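PDB 5T6O: poly-beta-hydroxybuterate polymerase from Cupriavidus necator, which polymerises hydroxybutyrate units from their coenzyme A thioesters into the storage polyester polyhydroxybutyrate without a template, and is represented here by its catalytic domain. Local coordinates for residues T88-I93 with L256-V261; A96-I101 with L129-A134; L41-C46 with G122-T127; W77-A82 with A229-G234; N114-A119 with T144-L149. The protein carries 1 engineered substitution. One frame throughout, in Å; residues are numbered along the deposited sequence.

Interaction 1 (T88-I93 with L256-V261); sequences TWDDYI and LTVCGV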
# COMPACT_ATOMS: atom_id res chain seq x y z
N THR A 88 21.99 16.94 24.99
CA THR A 88 22.17 16.50 23.62
C THR A 88 22.04 14.99 23.51
O THR A 88 22.05 14.27 24.51
CB THR A 88 23.55 16.92 23.09
OG1 THR A 88 24.56 16.24 23.84
CG2 THR A 88 23.72 18.43 23.23
N TRP A 89 21.93 14.52 22.26
CA TRP A 89 21.98 13.08 22.02
C TRP A 89 23.26 12.48 22.59
O TRP A 89 23.22 11.42 23.22
CB TRP A 89 21.85 12.80 20.52
CG TRP A 89 22.06 11.36 20.12
CD1 TRP A 89 23.24 10.77 19.76
CD2 TRP A 89 21.06 10.34 19.99
NE1 TRP A 89 23.04 9.45 19.43
CE2 TRP A 89 21.71 9.16 19.57
CE3 TRP A 89 19.67 10.31 20.21
CZ2 TRP A 89 21.03 7.96 19.35
CZ3 TRP A 89 18.99 9.12 19.99
CH2 TRP A 89 19.67 7.96 19.57
N ASP A 90 24.40 13.17 22.40
CA ASP A 90 25.67 12.68 22.93
C ASP A 90 25.67 12.63 24.45
O ASP A 90 26.24 11.70 25.04
CB ASP A 90 26.83 13.57 22.44
CG ASP A 90 27.19 13.31 20.99
OD1 ASP A 90 26.32 12.83 20.24
OD2 ASP A 90 28.34 13.57 20.59
N ASP A 91 25.06 13.62 25.10
CA ASP A 91 24.98 13.61 26.56
C ASP A 91 24.32 12.33 27.04
O ASP A 91 24.78 11.68 27.99
CB ASP A 91 24.19 14.81 27.08
CG ASP A 91 24.92 16.13 26.93
OD1 ASP A 91 26.17 16.15 26.80
OD2 ASP A 91 24.21 17.16 26.98
N TYR A 92 23.21 11.96 26.40
CA TYR A 92 22.46 10.78 26.80
C TYR A 92 23.26 9.51 26.54
O TYR A 92 23.20 8.57 27.32
CB TYR A 92 21.13 10.73 26.06
CG TYR A 92 20.01 11.49 26.75
CD1 TYR A 92 20.18 12.80 27.17
CD2 TYR A 92 18.78 10.89 26.98
CE1 TYR A 92 19.16 13.49 27.80
CE2 TYR A 92 17.75 11.58 27.60
CZ TYR A 92 17.94 12.87 28.01
OH TYR A 92 16.91 13.55 28.63
N ILE A 93 24.00 9.47 25.43
CA ILE A 93 24.82 8.30 25.12
C ILE A 93 25.89 8.10 26.18
O ILE A 93 26.06 7.00 26.72
CB ILE A 93 25.44 8.43 23.71
CG1 ILE A 93 24.34 8.47 22.63
CG2 ILE A 93 26.39 7.26 23.45
CD1 ILE A 93 23.46 7.22 22.58
N LEU A 256 27.92 9.19 10.96
CA LEU A 256 27.69 10.04 12.12
C LEU A 256 28.81 9.92 13.14
O LEU A 256 29.32 8.82 13.40
CB LEU A 256 26.36 9.70 12.80
CG LEU A 256 25.10 9.78 11.93
CD1 LEU A 256 23.88 9.29 12.71
CD2 LEU A 256 24.89 11.21 11.43
N THR A 257 29.20 11.05 13.73
CA THR A 257 30.16 11.07 14.82
C THR A 257 29.40 11.34 16.12
O THR A 257 28.64 12.32 16.21
CB THR A 257 31.24 12.12 14.61
OG1 THR A 257 32.16 11.65 13.62
CG2 THR A 257 32.01 12.37 15.90
N VAL A 258 29.59 10.47 17.10
CA VAL A 258 28.88 10.52 18.37
C VAL A 258 29.90 10.29 19.47
O VAL A 258 30.67 9.33 19.40
CB VAL A 258 27.76 9.45 18.43
CG1 VAL A 258 27.15 9.36 19.86
CG2 VAL A 258 26.69 9.74 17.38
N CYS A 259 29.93 11.20 20.45
CA CYS A 259 30.85 11.10 21.59
C CYS A 259 32.30 10.91 21.13
O CYS A 259 33.06 10.15 21.72
CB CYS A 259 30.44 9.98 22.54
SG CYS A 259 28.82 10.22 23.29
N GLY A 260 32.66 11.59 20.04
CA GLY A 260 34.03 11.64 19.58
C GLY A 260 34.47 10.53 18.65
O GLY A 260 35.66 10.49 18.30
N VAL A 261 33.58 9.62 18.25
CA VAL A 261 33.98 8.52 17.37
C VAL A 261 32.92 8.31 16.30
O VAL A 261 31.74 8.63 16.47
CB VAL A 261 34.19 7.20 18.14
CG1 VAL A 261 35.41 7.30 19.06
CG2 VAL A 261 32.94 6.82 18.92
O HOH W 1 29.18 14.51 18.16
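Asp-90 and Cys-259 supply the one direct hydrogen bond of this contact: Cys-259 N reaches Asp-90 OD2 at 2.9 Å, with a nearly straight N-H...O angle of 168°. The amide comes down from above the carboxylate plane, 67° out of it. A water also donates to Asp-90 OD2, at 2.7 Å, and passes its other hydrogen to the carbonyl O of Thr-257, so two donors hold the same carboxylate oxygen. CG of Asp-90 stands anti to its own carbonyl carbon (chi1 -75°), which brings the acid's end nearer the turn than its CB direction alone would.

What is joined here is the start of helix 89-108 and a small beta hairpin of the alpha/beta hydrolase domain. The helix opens with a capping box between Thr-88 and Asp-91; the hairpin reverses through a type I' turn, Val-258 to Val-261.

Apolar contacts fill the remainder. Val-258 CG1 lies at the edge of the Trp-89 indole, 4.1 Å from NE1, and meets Ile-93 CG1 at 4.0 Å, the two side chains at about a right angle. Ile-93 CG2 touches Cys-259 SG at 3.8 Å, while Ile-93 CD1 covers one face of the indole towards its rim. Trp-239 stacks with the same ring.

Interaction 2 (A96-I101 with L129-A134); sequences AAIRAI and LAVLAA. With SO4 (sulfate ion), chain C.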
# COMPACT_ATOMS: atom_id res chain seq x y z
N ALA A 96 24.24 8.31 30.26
CA ALA A 96 23.19 7.39 30.65
C ALA A 96 23.43 6.00 30.07
O ALA A 96 23.56 5.04 30.83
CB ALA A 96 21.82 7.93 30.22
N ALA A 97 23.51 5.86 28.75
CA ALA A 97 23.64 4.52 28.17
C ALA A 97 25.00 3.90 28.51
O ALA A 97 25.07 2.80 29.06
CB ALA A 97 23.44 4.56 26.65
N ILE A 98 26.08 4.59 28.17
CA ILE A 98 27.41 4.06 28.46
C ILE A 98 27.62 3.99 29.96
O ILE A 98 28.14 2.99 30.48
CB ILE A 98 28.49 4.91 27.75
CG1 ILE A 98 28.38 4.73 26.23
CG2 ILE A 98 29.88 4.51 28.22
CD1 ILE A 98 29.39 5.55 25.44
N ARG A 99 27.19 5.02 30.70
CA ARG A 99 27.30 5.00 32.16
C ARG A 99 26.56 3.82 32.77
O ARG A 99 27.07 3.16 33.67
CB ARG A 99 26.78 6.33 32.73
CG ARG A 99 27.01 6.53 34.23
CD ARG A 99 28.50 6.61 34.57
NE ARG A 99 28.71 7.26 35.86
CZ ARG A 99 29.40 6.74 36.87
NH1 ARG A 99 29.51 7.42 38.01
NH2 ARG A 99 29.98 5.56 36.76
N ALA A 100 25.35 3.52 32.28
CA ALA A 100 24.58 2.41 32.84
C ALA A 100 25.26 1.08 32.57
O ALA A 100 25.26 0.19 33.43
CB ALA A 100 23.16 2.38 32.27
N ILE A 101 25.83 0.91 31.38
CA ILE A 101 26.60 -0.30 31.09
C ILE A 101 27.75 -0.44 32.08
O ILE A 101 27.99 -1.53 32.61
CB ILE A 101 27.09 -0.27 29.63
CG1 ILE A 101 25.90 -0.41 28.67
CG2 ILE A 101 28.09 -1.40 29.37
CD1 ILE A 101 26.27 -0.10 27.24
N LEU A 129 26.88 1.03 22.22
CA LEU A 129 27.81 -0.08 22.04
C LEU A 129 28.71 0.15 20.83
O LEU A 129 29.89 -0.23 20.85
CB LEU A 129 27.04 -1.39 21.92
CG LEU A 129 26.45 -1.87 23.25
CD1 LEU A 129 25.51 -3.03 23.02
CD2 LEU A 129 27.57 -2.28 24.22
N ALA A 130 28.19 0.80 19.78
CA ALA A 130 29.04 1.15 18.64
C ALA A 130 30.10 2.17 19.04
O ALA A 130 31.25 2.10 18.59
CB ALA A 130 28.19 1.67 17.48
N VAL A 131 29.73 3.15 19.88
CA VAL A 131 30.72 4.10 20.40
C VAL A 131 31.77 3.36 21.21
O VAL A 131 32.98 3.58 21.04
CB VAL A 131 30.02 5.19 21.24
CG1 VAL A 131 31.05 5.99 22.08
CG2 VAL A 131 29.25 6.14 20.32
N LEU A 132 31.33 2.47 22.10
CA LEU A 132 32.27 1.72 22.94
C LEU A 132 33.20 0.85 22.09
O LEU A 132 34.39 0.73 22.40
CB LEU A 132 31.49 0.87 23.95
CG LEU A 132 30.93 1.65 25.15
CD1 LEU A 132 29.86 0.84 25.89
CD2 LEU A 132 32.06 2.03 26.09
N ALA A 133 32.68 0.23 21.03
CA ALA A 133 33.53 -0.64 20.21
C ALA A 133 34.64 0.17 19.54
O ALA A 133 35.79 -0.28 19.47
CB ALA A 133 32.70 -1.39 19.16
N ALA A 134 34.31 1.37 19.05
CA ALA A 134 35.32 2.24 18.47
C ALA A 134 36.37 2.67 19.50
O ALA A 134 37.49 3.02 19.12
CB ALA A 134 34.65 3.47 17.85
S SO4 C . 28.15 10.64 37.05
O1 SO4 C . 29.57 10.92 36.88
O2 SO4 C . 27.65 9.90 35.89
O3 SO4 C . 27.42 11.88 37.22
O4 SO4 C . 27.99 9.84 38.26
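Ile-98 and Ile-101 of helix 89-108 meet Leu-129, Val-131 and Leu-132 of helix 120-134 in an entirely apolar helix-helix packing within the alpha/beta hydrolase fold. The axes of the two short segments approach to 10.5 Å and cross at -69°, a steep angle that limits the meeting to about one turn of each helix.

Two pairs show how differently aliphatic branches can be set against each other. Ile-98 and Leu-132 slide past one another in opposite directions, which places Ile-98 CG2 3.9 Å from Leu-132 CD2 and runs CG1 of the isoleucine along the leucine's branch point. Ile-101 and Leu-132 instead reach towards each other tip to tip, CD1 to CD1. The Ile-101 methyl is shared, since its CD1 also lies 3.9 Å from Leu-129 CD2. At the other end of the patch Ile-98 stands across Val-131 at about a right angle, its CD1 3.8 Å from Val-131 CG1. Ile-98 is extended at chi2 (179°), and this carries CD1 far enough to reach the valine while CG2 stays with Leu-132. Ala-128 adds a further touch to Ile-98, and Leu-129 rests on Val-143 of strand 140-146.

Arg-99, on the same turn of helix, points elsewhere and, together with Asn-20 ND2, holds a sulfate, probably from the crystallisation liquor. Its NH2 forms a salt bridge with Glu-102, whereas NE donates to sulfate O2 at 2.8 Å and NH1 to sulfate O4 at 2.9 Å.

Interaction 3 (L41-C46 with G122-T127); sequences LMVPPC and GTIVST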
# COMPACT_ATOMS: atom_id res chain seq x y z
N LEU A 41 20.94 -5.92 31.31
CA LEU A 41 20.67 -4.49 31.47
C LEU A 41 19.64 -4.07 30.42
O LEU A 41 19.89 -4.17 29.22
CB LEU A 41 21.94 -3.65 31.34
CG LEU A 41 21.70 -2.14 31.19
CD1 LEU A 41 21.16 -1.53 32.49
CD2 LEU A 41 22.99 -1.42 30.75
N MET A 42 18.48 -3.61 30.88
CA MET A 42 17.43 -3.13 29.99
C MET A 42 17.52 -1.62 29.82
O MET A 42 17.58 -0.88 30.80
CB MET A 42 16.06 -3.50 30.55
CG MET A 42 15.80 -4.98 30.66
SD MET A 42 14.04 -5.21 30.98
CE MET A 42 13.96 -7.00 31.07
N VAL A 43 17.52 -1.18 28.56
CA VAL A 43 17.48 0.24 28.21
C VAL A 43 16.14 0.54 27.56
O VAL A 43 15.95 0.27 26.36
CB VAL A 43 18.65 0.64 27.30
CG1 VAL A 43 18.59 2.16 26.97
CG2 VAL A 43 19.99 0.28 27.96
N PRO A 44 15.19 1.07 28.31
CA PRO A 44 13.87 1.37 27.77
C PRO A 44 13.89 2.67 27.00
O PRO A 44 14.87 3.43 27.05
CB PRO A 44 12.99 1.48 29.03
CG PRO A 44 13.90 1.10 30.20
CD PRO A 44 15.28 1.37 29.75
N PRO A 45 12.82 2.99 26.27
CA PRO A 45 12.73 4.31 25.63
C PRO A 45 12.70 5.43 26.66
O PRO A 45 12.26 5.24 27.80
CB PRO A 45 11.40 4.24 24.86
CG PRO A 45 10.58 3.19 25.63
CD PRO A 45 11.62 2.17 26.02
N CYS A 46 13.18 6.60 26.24
CA CYS A 46 12.97 7.82 27.02
C CYS A 46 11.82 8.65 26.46
O CYS A 46 11.55 9.75 26.96
CB CYS A 46 14.25 8.65 27.07
SG CYS A 46 14.95 9.04 25.43
N GLY A 122 16.47 0.92 22.10
CA GLY A 122 17.31 0.06 21.29
C GLY A 122 18.22 0.85 20.38
O GLY A 122 19.38 0.46 20.16
N THR A 123 17.71 1.96 19.84
CA THR A 123 18.55 2.85 19.04
C THR A 123 19.66 3.44 19.90
O THR A 123 20.82 3.47 19.51
CB THR A 123 17.70 3.96 18.42
OG1 THR A 123 16.52 3.39 17.84
CG2 THR A 123 18.48 4.72 17.36
N ILE A 124 19.29 3.91 21.10
CA ILE A 124 20.26 4.46 22.04
C ILE A 124 21.30 3.42 22.41
O ILE A 124 22.51 3.67 22.35
CB ILE A 124 19.53 4.99 23.30
CG1 ILE A 124 18.76 6.27 22.97
CG2 ILE A 124 20.52 5.21 24.45
CD1 ILE A 124 17.71 6.67 24.04
N VAL A 125 20.86 2.22 22.82
CA VAL A 125 21.85 1.29 23.33
C VAL A 125 22.74 0.77 22.20
O VAL A 125 23.93 0.52 22.41
CB VAL A 125 21.20 0.16 24.14
CG1 VAL A 125 20.66 -0.95 23.23
CG2 VAL A 125 22.23 -0.37 25.12
N SER A 126 22.20 0.66 20.98
CA SER A 126 23.04 0.24 19.85
C SER A 126 24.09 1.30 19.54
O SER A 126 25.25 0.96 19.26
CB SER A 126 22.17 -0.03 18.62
OG SER A 126 21.26 -1.09 18.88
N THR A 127 23.71 2.58 19.59
CA THR A 127 24.68 3.64 19.37
C THR A 127 25.77 3.60 20.43
O THR A 127 26.96 3.71 20.12
CB THR A 127 23.97 5.00 19.36
OG1 THR A 127 22.99 5.01 18.32
CG2 THR A 127 24.97 6.14 19.14
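Val-43 and Val-125 form the close part of this contact, where the end of strand 40-43 meets helix 120-134. Val-43 CG2 lies 3.7 Å from Val-125 CG2, and the two side chains pass at a slant with their CB atoms 4.1 Å apart. The Val-125 branch that does the touching, CG2, is anti to the backbone N, leaving CG1 between N and the carbonyl carbon (chi1 82°).

Elsewhere the fit is looser, although it stays buried. Val-43 CG1 comes no nearer than 4.4 Å to Ile-124 CG2, and beyond the strand Cys-46 meets the helix through one pair, its SG 3.9 Å from Ile-124 CD1. No hydrogen bond crosses between the segments. On the helix, Ser-126 N and Ser-126 OG grip Gly-122 O from opposite faces of its carbonyl plane, the OG at 2.8 Å; Thr-127 treats Thr-123 O in the same way.

Helices packed on the central sheet in this way characterise the alpha/beta hydrolase fold. Strand 40-43 runs between strands 72-77 and 113-118 of the central sheet, and helix 120-134 lies across it, with Ile-124 wedged also against Trp-89 and Ala-97 of helix 89-108.

Interaction 4 (W77-A82 with A229-G234); sequences WRNPDA and ATNLPG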
# COMPACT_ATOMS: atom_id res chain seq x y z
N TRP A 77 14.75 6.62 33.16
CA TRP A 77 15.22 7.93 32.72
C TRP A 77 14.66 9.05 33.58
O TRP A 77 13.50 9.02 34.01
CB TRP A 77 14.79 8.18 31.28
CG TRP A 77 15.35 7.21 30.28
CD1 TRP A 77 14.77 6.07 29.81
CD2 TRP A 77 16.60 7.33 29.63
NE1 TRP A 77 15.60 5.47 28.89
CE2 TRP A 77 16.73 6.23 28.76
CE3 TRP A 77 17.64 8.27 29.69
CZ2 TRP A 77 17.86 6.04 27.95
CZ3 TRP A 77 18.75 8.09 28.88
CH2 TRP A 77 18.85 6.98 28.04
N ARG A 78 15.50 10.05 33.82
CA ARG A 78 15.00 11.32 34.35
C ARG A 78 13.96 11.89 33.40
O ARG A 78 14.06 11.74 32.19
CB ARG A 78 16.17 12.29 34.51
CG ARG A 78 15.79 13.67 35.05
CD ARG A 78 16.06 13.75 36.52
NE ARG A 78 15.81 15.10 37.02
CZ ARG A 78 16.72 16.07 37.03
NH1 ARG A 78 17.94 15.85 36.55
NH2 ARG A 78 16.41 17.27 37.52
N ASN A 79 12.93 12.52 33.96
CA ASN A 79 12.01 13.30 33.14
C ASN A 79 12.54 14.73 33.14
O ASN A 79 12.38 15.43 34.14
CB ASN A 79 10.58 13.22 33.69
CG ASN A 79 9.54 13.52 32.63
OD1 ASN A 79 9.88 13.94 31.53
ND2 ASN A 79 8.25 13.33 32.96
N PRO A 80 13.21 15.18 32.08
CA PRO A 80 14.03 16.39 32.18
C PRO A 80 13.21 17.64 32.50
O PRO A 80 12.08 17.80 32.05
CB PRO A 80 14.69 16.50 30.80
CG PRO A 80 13.92 15.62 29.93
CD PRO A 80 13.36 14.53 30.77
N ASP A 81 13.80 18.50 33.32
CA ASP A 81 13.28 19.81 33.66
C ASP A 81 14.12 20.88 32.97
O ASP A 81 14.96 20.57 32.12
CB ASP A 81 13.27 20.00 35.19
CG ASP A 81 14.66 19.87 35.81
OD1 ASP A 81 15.68 19.93 35.08
OD2 ASP A 81 14.74 19.70 37.04
N ALA A 82 13.92 22.13 33.39
CA ALA A 82 14.57 23.25 32.72
C ALA A 82 16.09 23.14 32.75
O ALA A 82 16.76 23.58 31.81
CB ALA A 82 14.13 24.56 33.37
N ALA A 229 3.42 11.38 29.92
CA ALA A 229 4.34 11.84 28.89
C ALA A 229 5.70 12.24 29.46
O ALA A 229 5.84 12.53 30.65
CB ALA A 229 3.74 13.04 28.14
N THR A 230 6.72 12.23 28.60
CA THR A 230 8.05 12.63 29.01
C THR A 230 8.49 13.83 28.17
O THR A 230 8.01 14.03 27.06
CB THR A 230 9.05 11.49 28.87
OG1 THR A 230 9.05 11.02 27.51
CG2 THR A 230 8.66 10.35 29.83
N ASN A 231 9.38 14.63 28.74
CA ASN A 231 9.98 15.74 28.01
C ASN A 231 11.22 15.29 27.28
O ASN A 231 12.02 14.51 27.81
CB ASN A 231 10.35 16.88 28.95
CG ASN A 231 9.14 17.63 29.47
OD1 ASN A 231 8.19 17.88 28.72
ND2 ASN A 231 9.16 17.96 30.76
N LEU A 232 11.41 15.81 26.06
CA LEU A 232 12.65 15.61 25.34
C LEU A 232 13.41 16.92 25.30
O LEU A 232 12.82 17.95 24.94
CB LEU A 232 12.40 15.13 23.91
CG LEU A 232 11.65 13.81 23.70
CD1 LEU A 232 11.55 13.51 22.21
CD2 LEU A 232 12.35 12.66 24.46
N PRO A 233 14.69 16.95 25.65
CA PRO A 233 15.47 18.18 25.49
C PRO A 233 15.55 18.57 24.02
O PRO A 233 15.62 17.72 23.14
CB PRO A 233 16.85 17.82 26.06
CG PRO A 233 16.58 16.54 26.90
CD PRO A 233 15.52 15.83 26.15
N GLY A 234 15.55 19.88 23.77
CA GLY A 234 15.55 20.41 22.42
C GLY A 234 16.62 19.80 21.52
O GLY A 234 16.31 19.26 20.46
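Asn-79 lays its amide against the backbone of strand 230-233 much as a neighbouring peptide would. OD1 accepts from Asn-231 N at 2.9 Å, the donor lying in the carbonyl plane and the N-H...O angle 169°, while ND2 makes a weak, 3.4 Å bond to Ala-229 O. The same nitrogen also hydrogen-bonds Ala-387 O, near the C-terminus. CG of Asn-79 is anti to the backbone N (chi1 -158°), which turns the amide towards the strand.

Pro-80 follows, its ring facing the same strand. Its CG lies against the Asn-231 carbonyl, 3.1 Å from Asn-231 O, and 4.1 Å from Pro-233 CD. Its carbonyl is an acceptor in turn: Asn-231 ND2 donates to Pro-80 O at 3.2 Å, nearly along the C=O axis, and also bonds Ala-389 O.

Asp-81 points away from the strand, and its OD2 forms a salt bridge with Arg-78 NH2 at 3.0 Å, which staples the loop to itself across the two intervening residues.

Strand 230-233 pairs antiparallel with strand 188-191 in a small separate sheet, and the loop from strand 72-77 runs along it. The link therefore rests on two asparagines working in opposite senses, each using its side chain on the backbone of the other segment. This is consistent with side-chain amides holding the loop beside the strand in place of a backbone ladder, and both amides also hold the C-terminal tail.

Interaction 5 (N114-A119 with T144-L149); sequences NVLGFA and TLLTTL. Engineered in segment 114-119: Ala-119 (natural residue Cys).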
# COMPACT_ATOMS: atom_id res chain seq x y z
N ASN A 114 24.66 -8.96 29.39
CA ASN A 114 23.68 -8.93 28.32
C ASN A 114 22.96 -7.59 28.36
O ASN A 114 22.76 -7.01 29.43
CB ASN A 114 22.70 -10.08 28.45
CG ASN A 114 23.34 -11.41 28.12
OD1 ASN A 114 24.16 -11.51 27.21
ND2 ASN A 114 22.99 -12.44 28.88
N VAL A 115 22.60 -7.08 27.18
CA VAL A 115 21.85 -5.82 27.15
C VAL A 115 20.61 -5.98 26.27
O VAL A 115 20.56 -6.81 25.36
CB VAL A 115 22.70 -4.62 26.66
CG1 VAL A 115 24.03 -4.54 27.42
CG2 VAL A 115 22.91 -4.67 25.16
N LEU A 116 19.61 -5.17 26.58
CA LEU A 116 18.35 -5.14 25.86
C LEU A 116 17.96 -3.68 25.65
O LEU A 116 18.17 -2.84 26.52
CB LEU A 116 17.23 -5.88 26.63
CG LEU A 116 15.77 -5.78 26.16
CD1 LEU A 116 14.98 -7.00 26.66
CD2 LEU A 116 15.07 -4.49 26.62
N GLY A 117 17.43 -3.39 24.47
CA GLY A 117 16.80 -2.11 24.22
C GLY A 117 15.40 -2.33 23.68
O GLY A 117 15.10 -3.35 23.06
N PHE A 118 14.52 -1.35 23.96
CA PHE A 118 13.15 -1.36 23.44
C PHE A 118 12.89 -0.02 22.78
O PHE A 118 13.08 1.03 23.40
CB PHE A 118 12.13 -1.60 24.56
CG PHE A 118 10.69 -1.46 24.11
CD1 PHE A 118 10.23 -2.17 23.02
CD2 PHE A 118 9.81 -0.64 24.79
CE1 PHE A 118 8.91 -2.06 22.60
CE2 PHE A 118 8.49 -0.52 24.38
CZ PHE A 118 8.04 -1.23 23.28
N ALA A 119 12.47 -0.05 21.51
CA ALA A 119 12.08 1.18 20.78
C ALA A 119 13.30 2.11 20.75
O ALA A 119 14.41 1.65 20.45
CB ALA A 119 10.83 1.77 21.39
N THR A 144 19.77 -7.64 22.77
CA THR A 144 18.39 -7.89 22.37
C THR A 144 17.77 -6.57 21.95
O THR A 144 17.69 -5.63 22.76
CB THR A 144 17.60 -8.54 23.51
OG1 THR A 144 18.19 -9.80 23.85
CG2 THR A 144 16.14 -8.76 23.11
N LEU A 145 17.31 -6.49 20.71
CA LEU A 145 16.67 -5.29 20.17
C LEU A 145 15.18 -5.58 20.01
O LEU A 145 14.78 -6.26 19.07
CB LEU A 145 17.30 -4.89 18.84
CG LEU A 145 18.78 -4.49 18.91
CD1 LEU A 145 19.27 -4.08 17.51
CD2 LEU A 145 18.98 -3.34 19.90
N LEU A 146 14.36 -5.08 20.94
CA LEU A 146 12.92 -5.22 20.83
C LEU A 146 12.36 -4.00 20.11
O LEU A 146 12.51 -2.87 20.59
CB LEU A 146 12.28 -5.37 22.21
CG LEU A 146 12.80 -6.50 23.10
CD1 LEU A 146 11.96 -6.56 24.37
CD2 LEU A 146 12.76 -7.85 22.38
N THR A 147 11.73 -4.22 18.95
CA THR A 147 10.97 -3.17 18.28
C THR A 147 11.82 -1.91 18.09
O THR A 147 11.43 -0.80 18.45
CB THR A 147 9.70 -2.88 19.09
OG1 THR A 147 9.07 -4.12 19.38
CG2 THR A 147 8.71 -2.03 18.32
N THR A 148 13.00 -2.09 17.51
CA THR A 148 14.01 -1.03 17.44
C THR A 148 14.20 -0.58 16.00
O THR A 148 14.37 -1.41 15.10
CB THR A 148 15.33 -1.54 18.01
OG1 THR A 148 15.17 -1.81 19.40
CG2 THR A 148 16.47 -0.52 17.78
N LEU A 149 14.20 0.73 15.78
CA LEU A 149 14.58 1.28 14.48
C LEU A 149 16.08 1.56 14.48
O LEU A 149 16.58 2.28 15.35
CB LEU A 149 13.80 2.56 14.18
CG LEU A 149 12.31 2.36 13.90
CD1 LEU A 149 11.58 3.72 13.85
CD2 LEU A 149 12.12 1.58 12.60
O HOH W 2 20.67 -9.71 25.18
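Gly-117 is gripped at both its N and its O by the neighbouring strand, the N by Thr-144 O and the O by Leu-146 N, each at 2.8 Å, in a parallel ladder that joins strands 113-118 and 140-146. Before this pair of bonds Thr-144 N donates to Val-115 O, also at 2.8 Å, and after it Ala-119 N closes the series on Leu-146 O at 3.0 Å. Leu-146 O takes a second donor, Thr-148 OG1 at 3.1 Å, which comes from well above the carbonyl plane and ties the loop after the strand back to its last rung.

On the sheet face bearing Leu-116, Phe-118, Thr-144 and Leu-146, Leu-116 CD1 meets Leu-146 CD1 at 3.8 Å. Phe-118 lies side by side with Thr-147, its CE1 3.7 Å from Thr-147 CB. With CG anti to the backbone N (chi1 174°), the ring also brings one face under Ala-119 CB.

Further out, a water joins Val-115 O to Thr-144 OG1, a hydroxyl that also bonds Trp-351 NE1. Thr-147 touches Asp-280 and His-308, and Leu-149 O accepts from Thr-123 OG1 of helix 120-134.

Ala-119 is an engineered replacement for the natural cysteine. It sits right before helix 120-134 with phi 59° and psi -133°. A sharp strand-turn-helix of this shape within a beta-alpha-beta unit is the nucleophile elbow of alpha/beta hydrolases, and in polyhydroxybutyrate synthases the natural cysteine is probably the nucleophile.

In the fold
Measured from contact centre to chain centre, interactions 3 and 5 lie deepest, each at about 5 Å, and share the central sheet: Val-43 N bonds Leu-116 O between neighbouring strands. Strand meets strand by backbone bonds in interaction 5 but meets helix by apolar branches in interaction 3. Interaction 2, at about 15 Å, is fully buried and purely apolar across its segments; it shares helix 120-134 with interaction 3 and helix 89-108 with interaction 1. At about 18 and 17 Å, interaction 1 joins a helix start to a hairpin and interaction 4 a loop to a short strand; in both, side-chain carboxylate or amide groups bond backbone atoms, with apolar packing beside them. Tyr-92 bridges these two.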